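Local coordinates for erythrocyte membrane protein 1 (Plasmodium falciparum, PDB 6S8T) that binds the host receptor ICAM-1 through its DBLbeta domain, the part present here, in cytoadhesion of malaria-infected erythrocytes, at residues N17-A27 / T285-Q293. Numbering follows the deposited sequence.
Sequences NQMAHQMHEDA and TPLDDYIPQ
Leu287 packs against Ala20, His21 and His24 of helix 16-32. Leu287 CD1 lies 3.7 Å from His21 CB, at the edge of that imidazole, and Leu287 CD2 rests 4.0 Å from His24 CB. Leu287 O is 3.6 Å from Ala20 CB and accepts the backbone N-H of Tyr290, in the 3-10 turn 288-290. Tyr290 CB packs 3.9 Å from Met23 CB, and its ring crosses obliquely against the His24 side chain. His24 CB sits over one face, 3.7 Å from the centroid of the Tyr290 ring, in a CH-pi contact. His24 CG is anti to the backbone N (chi1 167°), and the ring's turn about chi2 points ND1 at the phenol. His24 ND1 donates to Tyr290 OH at 2.7 Å, nearly in the imidazole plane, with an N-H...O angle of 159°. The rings are inclined at 59°. The same OH is hydrogen-bonded to Glu254. Ile291 ends the contact, its CG1 4.0 Å from Ala20 CB. The loop joins helix 16-32, the first of this chain, to the helical body of the DBL domain. Helix 246-268 supplies Glu254 and Arg257 beside His24 and Tyr290, helix 172-194 packs against Asp288 and Asp289, and helix 388-402 touches Met23 and Pro292.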
ATOM      1  N   ASN A  17       4.800 -14.024   2.382  1.00 30.57           N
ATOM      2  CA  ASN A  17       4.683 -13.754   3.812  1.00 39.93           C
ATOM      3  C   ASN A  17       5.824 -14.390   4.598  1.00 43.24           C
ATOM      4  O   ASN A  17       6.334 -13.792   5.552  1.00 45.01           O
ATOM      5  CB  ASN A  17       3.337 -14.244   4.342  1.00 48.58           C
ATOM      6  CG  ASN A  17       3.083 -13.805   5.775  1.00 56.79           C
ATOM      7  OD1 ASN A  17       2.597 -12.700   6.018  1.00 60.96           O
ATOM      8  ND2 ASN A  17       3.416 -14.668   6.729  1.00 58.70           N
ATOM      9  N   GLN A  18       6.233 -15.604   4.222  1.00 42.81           N
ATOM     10  CA  GLN A  18       7.386 -16.213   4.877  1.00 42.17           C
ATOM     11  C   GLN A  18       8.671 -15.462   4.554  1.00 38.14           C
ATOM     12  O   GLN A  18       9.577 -15.403   5.394  1.00 37.80           O
ATOM     13  CB  GLN A  18       7.504 -17.685   4.485  1.00 47.63           C
ATOM     14  CG  GLN A  18       6.382 -18.554   5.037  1.00 53.87           C
ATOM     15  CD  GLN A  18       6.512 -20.012   4.635  1.00 62.55           C
ATOM     16  OE1 GLN A  18       7.300 -20.761   5.215  1.00 67.93           O
ATOM     17  NE2 GLN A  18       5.735 -20.420   3.637  1.00 62.88           N
ATOM     18  N   MET A  19       8.773 -14.879   3.356  1.00 35.50           N
ATOM     19  CA  MET A  19       9.925 -14.033   3.060  1.00 35.23           C
ATOM     20  C   MET A  19       9.929 -12.788   3.939  1.00 40.15           C
ATOM     21  O   MET A  19      10.991 -12.356   4.408  1.00 32.00           O
ATOM     22  CB  MET A  19       9.940 -13.637   1.583  1.00 39.04           C
ATOM     23  CG  MET A  19      10.163 -14.781   0.602  1.00 48.99           C
ATOM     24  SD  MET A  19      11.707 -15.680   0.856  1.00 62.13           S
ATOM     25  CE  MET A  19      12.848 -14.331   1.134  1.00 61.76           C
ATOM     26  N   ALA A  20       8.750 -12.198   4.172  1.00 31.32           N
ATOM     27  CA  ALA A  20       8.669 -11.020   5.029  1.00 29.78           C
ATOM     28  C   ALA A  20       9.116 -11.341   6.449  1.00 29.85           C
ATOM     29  O   ALA A  20       9.796 -10.532   7.092  1.00 29.82           O
ATOM     30  CB  ALA A  20       7.241 -10.468   5.031  1.00 28.07           C
ATOM     31  N   HIS A  21       8.742 -12.519   6.951  1.00 32.15           N
ATOM     32  CA  HIS A  21       9.190 -12.940   8.274  1.00 39.49           C
ATOM     33  C   HIS A  21      10.712 -13.009   8.345  1.00 42.49           C
ATOM     34  O   HIS A  21      11.308 -12.661   9.371  1.00 44.33           O
ATOM     35  CB  HIS A  21       8.564 -14.289   8.624  1.00 46.62           C
ATOM     36  CG  HIS A  21       8.861 -14.752  10.015  1.00 56.90           C
ATOM     37  ND1 HIS A  21      10.002 -15.456  10.337  1.00 60.63           N
ATOM     38  CD2 HIS A  21       8.165 -14.615  11.168  1.00 59.36           C
ATOM     39  CE1 HIS A  21       9.997 -15.730  11.629  1.00 62.52           C
ATOM     40  NE2 HIS A  21       8.894 -15.230  12.157  1.00 62.08           N
ATOM     41  N   GLN A  22      11.359 -13.444   7.261  1.00 42.30           N
ATOM     42  CA  GLN A  22      12.819 -13.484   7.244  1.00 43.21           C
ATOM     43  C   GLN A  22      13.410 -12.079   7.275  1.00 41.44           C
ATOM     44  O   GLN A  22      14.404 -11.834   7.969  1.00 42.92           O
ATOM     45  CB  GLN A  22      13.311 -14.249   6.015  1.00 42.45           C
ATOM     46  CG  GLN A  22      14.825 -14.267   5.849  1.00 45.89           C
ATOM     47  CD  GLN A  22      15.257 -14.996   4.593  1.00 48.92           C
ATOM     48  OE1 GLN A  22      14.556 -15.883   4.105  1.00 48.79           O
ATOM     49  NE2 GLN A  22      16.410 -14.617   4.053  1.00 54.49           N
ATOM     50  N   MET A  23      12.815 -11.145   6.529  1.00 40.55           N
ATOM     51  CA  MET A  23      13.285  -9.763   6.559  1.00 42.72           C
ATOM     52  C   MET A  23      13.115  -9.144   7.944  1.00 43.99           C
ATOM     53  O   MET A  23      13.964  -8.355   8.375  1.00 42.16           O
ATOM     54  CB  MET A  23      12.550  -8.932   5.501  1.00 44.23           C
ATOM     55  CG  MET A  23      12.718  -9.430   4.066  1.00 48.86           C
ATOM     56  SD  MET A  23      14.415  -9.321   3.451  1.00 60.30           S
ATOM     57  CE  MET A  23      14.240 -10.085   1.840  1.00 62.84           C
ATOM     58  N   HIS A  24      12.031  -9.489   8.650  1.00 44.00           N
ATOM     59  CA  HIS A  24      11.814  -8.969   9.999  1.00 42.59           C
ATOM     60  C   HIS A  24      12.881  -9.459  10.969  1.00 46.67           C
ATOM     61  O   HIS A  24      13.376  -8.686  11.801  1.00 48.49           O
ATOM     62  CB  HIS A  24      10.428  -9.369  10.503  1.00 41.46           C
ATOM     63  CG  HIS A  24      10.230  -9.141  11.973  1.00 41.82           C
ATOM     64  ND1 HIS A  24      10.290  -7.889  12.549  1.00 42.03           N
ATOM     65  CD2 HIS A  24       9.969 -10.006  12.983  1.00 43.98           C
ATOM     66  CE1 HIS A  24      10.075  -7.993  13.850  1.00 42.79           C
ATOM     67  NE2 HIS A  24       9.878  -9.267  14.138  1.00 44.33           N
ATOM     68  N   GLU A  25      13.240 -10.742  10.890  1.00 49.21           N
ATOM     69  CA  GLU A  25      14.265 -11.277  11.780  1.00 50.53           C
ATOM     70  C   GLU A  25      15.610 -10.606  11.533  1.00 47.06           C
ATOM     71  O   GLU A  25      16.323 -10.265  12.483  1.00 48.02           O
ATOM     72  CB  GLU A  25      14.381 -12.792  11.605  1.00 59.87           C
ATOM     73  CG  GLU A  25      13.122 -13.567  11.967  1.00 67.27           C
ATOM     74  CD  GLU A  25      12.666 -13.313  13.390  1.00 72.84           C
ATOM     75  OE1 GLU A  25      11.476 -12.989  13.588  1.00 73.39           O
ATOM     76  OE2 GLU A  25      13.498 -13.432  14.314  1.00 77.79           O
ATOM     77  N   ASP A  26      15.966 -10.400  10.263  1.00 47.60           N
ATOM     78  CA  ASP A  26      17.239  -9.762   9.939  1.00 50.19           C
ATOM     79  C   ASP A  26      17.300  -8.338  10.478  1.00 48.44           C
ATOM     80  O   ASP A  26      18.336  -7.905  10.995  1.00 47.45           O
ATOM     81  CB  ASP A  26      17.459  -9.773   8.426  1.00 55.88           C
ATOM     82  CG  ASP A  26      17.602 -11.177   7.864  1.00 62.85           C
ATOM     83  OD1 ASP A  26      17.644 -12.141   8.659  1.00 64.89           O
ATOM     84  OD2 ASP A  26      17.669 -11.316   6.623  1.00 64.42           O
ATOM     85  N   ALA A  27      16.197  -7.591  10.361  1.00 44.07           N
ATOM     86  CA  ALA A  27      16.162  -6.235  10.898  1.00 42.78           C
ATOM     87  C   ALA A  27      16.241  -6.237  12.418  1.00 44.59           C
ATOM     88  O   ALA A  27      16.864  -5.346  13.008  1.00 44.14           O
ATOM     89  CB  ALA A  27      14.894  -5.516  10.432  1.00 41.16           C
ATOM     90  N   THR A 285       1.300  -8.903  15.305  1.00 43.34           N
ATOM     91  CA  THR A 285       1.667  -7.763  14.476  1.00 41.88           C
ATOM     92  C   THR A 285       1.850  -8.246  13.041  1.00 41.19           C
ATOM     93  O   THR A 285       2.560  -9.239  12.809  1.00 39.95           O
ATOM     94  CB  THR A 285       2.956  -7.099  14.979  1.00 40.70           C
ATOM     95  OG1 THR A 285       2.822  -6.784  16.370  1.00 46.63           O
ATOM     96  CG2 THR A 285       3.241  -5.823  14.200  1.00 33.68           C
ATOM     97  N   PRO A 286       1.239  -7.585  12.060  1.00 40.23           N
ATOM     98  CA  PRO A 286       1.385  -8.027  10.670  1.00 38.32           C
ATOM     99  C   PRO A 286       2.785  -7.763  10.137  1.00 37.81           C
ATOM    100  O   PRO A 286       3.543  -6.950  10.670  1.00 40.43           O
ATOM    101  CB  PRO A 286       0.339  -7.195   9.922  1.00 38.48           C
ATOM    102  CG  PRO A 286       0.167  -5.977  10.758  1.00 37.45           C
ATOM    103  CD  PRO A 286       0.330  -6.433  12.179  1.00 39.90           C
ATOM    104  N   LEU A 287       3.118  -8.470   9.057  1.00 36.04           N
ATOM    105  CA  LEU A 287       4.438  -8.392   8.442  1.00 34.31           C
ATOM    106  C   LEU A 287       4.422  -7.632   7.121  1.00 33.32           C
ATOM    107  O   LEU A 287       5.392  -7.706   6.358  1.00 31.29           O
ATOM    108  CB  LEU A 287       5.005  -9.797   8.240  1.00 35.32           C
ATOM    109  CG  LEU A 287       5.360 -10.565   9.514  1.00 38.48           C
ATOM    110  CD1 LEU A 287       5.703 -12.008   9.187  1.00 43.04           C
ATOM    111  CD2 LEU A 287       6.516  -9.889  10.236  1.00 38.03           C
ATOM    112  N   ASP A 288       3.342  -6.896   6.842  1.00 30.07           N
ATOM    113  CA  ASP A 288       3.233  -6.177   5.575  1.00 33.63           C
ATOM    114  C   ASP A 288       4.324  -5.123   5.423  1.00 30.08           C
ATOM    115  O   ASP A 288       4.735  -4.813   4.299  1.00 26.76           O
ATOM    116  CB  ASP A 288       1.850  -5.529   5.460  1.00 37.90           C
ATOM    117  CG  ASP A 288       0.710  -6.545   5.524  1.00 43.41           C
ATOM    118  OD1 ASP A 288       0.537  -7.193   6.580  1.00 44.60           O
ATOM    119  OD2 ASP A 288      -0.016  -6.688   4.518  1.00 44.78           O
ATOM    120  N   ASP A 289       4.808  -4.564   6.532  1.00 28.99           N
ATOM    121  CA  ASP A 289       5.820  -3.516   6.450  1.00 27.08           C
ATOM    122  C   ASP A 289       7.191  -4.024   5.997  1.00 28.85           C
ATOM    123  O   ASP A 289       8.109  -3.205   5.869  1.00 31.36           O
ATOM    124  CB  ASP A 289       5.942  -2.795   7.796  1.00 23.54           C
ATOM    125  CG  ASP A 289       6.155  -3.747   8.963  1.00 29.30           C
ATOM    126  OD1 ASP A 289       5.667  -4.898   8.903  1.00 28.67           O
ATOM    127  OD2 ASP A 289       6.803  -3.332   9.951  1.00 29.37           O
ATOM    128  N   TYR A 290       7.366  -5.321   5.736  1.00 26.78           N
ATOM    129  CA  TYR A 290       8.616  -5.829   5.178  1.00 25.59           C
ATOM    130  C   TYR A 290       8.490  -6.270   3.728  1.00 29.59           C
ATOM    131  O   TYR A 290       9.464  -6.773   3.160  1.00 31.34           O
ATOM    132  CB  TYR A 290       9.153  -6.987   6.022  1.00 27.54           C
ATOM    133  CG  TYR A 290       9.443  -6.587   7.443  1.00 37.80           C
ATOM    134  CD1 TYR A 290      10.649  -5.991   7.790  1.00 40.64           C
ATOM    135  CD2 TYR A 290       8.497  -6.785   8.437  1.00 46.93           C
ATOM    136  CE1 TYR A 290      10.906  -5.616   9.094  1.00 49.09           C
ATOM    137  CE2 TYR A 290       8.743  -6.415   9.737  1.00 51.18           C
ATOM    138  CZ  TYR A 290       9.946  -5.834  10.064  1.00 52.73           C
ATOM    139  OH  TYR A 290      10.181  -5.473  11.367  1.00 56.42           O
ATOM    140  N   ILE A 291       7.316  -6.117   3.126  1.00 29.54           N
ATOM    141  CA  ILE A 291       7.138  -6.374   1.700  0.50 29.55           C
ATOM    142  C   ILE A 291       7.394  -5.063   0.966  1.00 28.13           C
ATOM    143  O   ILE A 291       6.831  -4.025   1.345  1.00 26.32           O
ATOM    144  CB  ILE A 291       5.735  -6.930   1.402  0.50 30.37           C
ATOM    145  CG1 ILE A 291       5.549  -8.292   2.074  0.50 31.93           C
ATOM    146  CG2 ILE A 291       5.498  -7.020  -0.098  0.50 29.14           C
ATOM    147  CD1 ILE A 291       4.199  -8.915   1.823  0.50 32.71           C
ATOM    148  N   PRO A 292       8.241  -5.052  -0.067  1.00 28.83           N
ATOM    149  CA  PRO A 292       8.524  -3.797  -0.777  1.00 26.93           C
ATOM    150  C   PRO A 292       7.247  -3.091  -1.225  1.00 29.82           C
ATOM    151  O   PRO A 292       6.310  -3.715  -1.728  1.00 31.94           O
ATOM    152  CB  PRO A 292       9.367  -4.252  -1.968  1.00 28.49           C
ATOM    153  CG  PRO A 292      10.057  -5.497  -1.475  1.00 30.46           C
ATOM    154  CD  PRO A 292       9.056  -6.173  -0.571  1.00 31.30           C
ATOM    155  N   GLN A 293       7.229  -1.768  -1.042  1.00 23.88           N
ATOM    156  CA  GLN A 293       6.017  -0.986  -1.280  1.00 25.34           C
ATOM    157  C   GLN A 293       5.532  -1.104  -2.723  1.00 25.71           C
ATOM    158  O   GLN A 293       4.320  -1.119  -2.970  1.00 28.73           O
ATOM    159  CB  GLN A 293       6.266   0.480  -0.909  1.00 24.17           C
ATOM    160  CG  GLN A 293       5.052   1.403  -1.069  1.00 27.71           C
ATOM    161  CD  GLN A 293       5.317   2.805  -0.546  1.00 31.10           C
ATOM    162  OE1 GLN A 293       6.046   3.584  -1.162  1.00 32.13           O
ATOM    163  NE2 GLN A 293       4.732   3.130   0.600  1.00 27.73           N
TER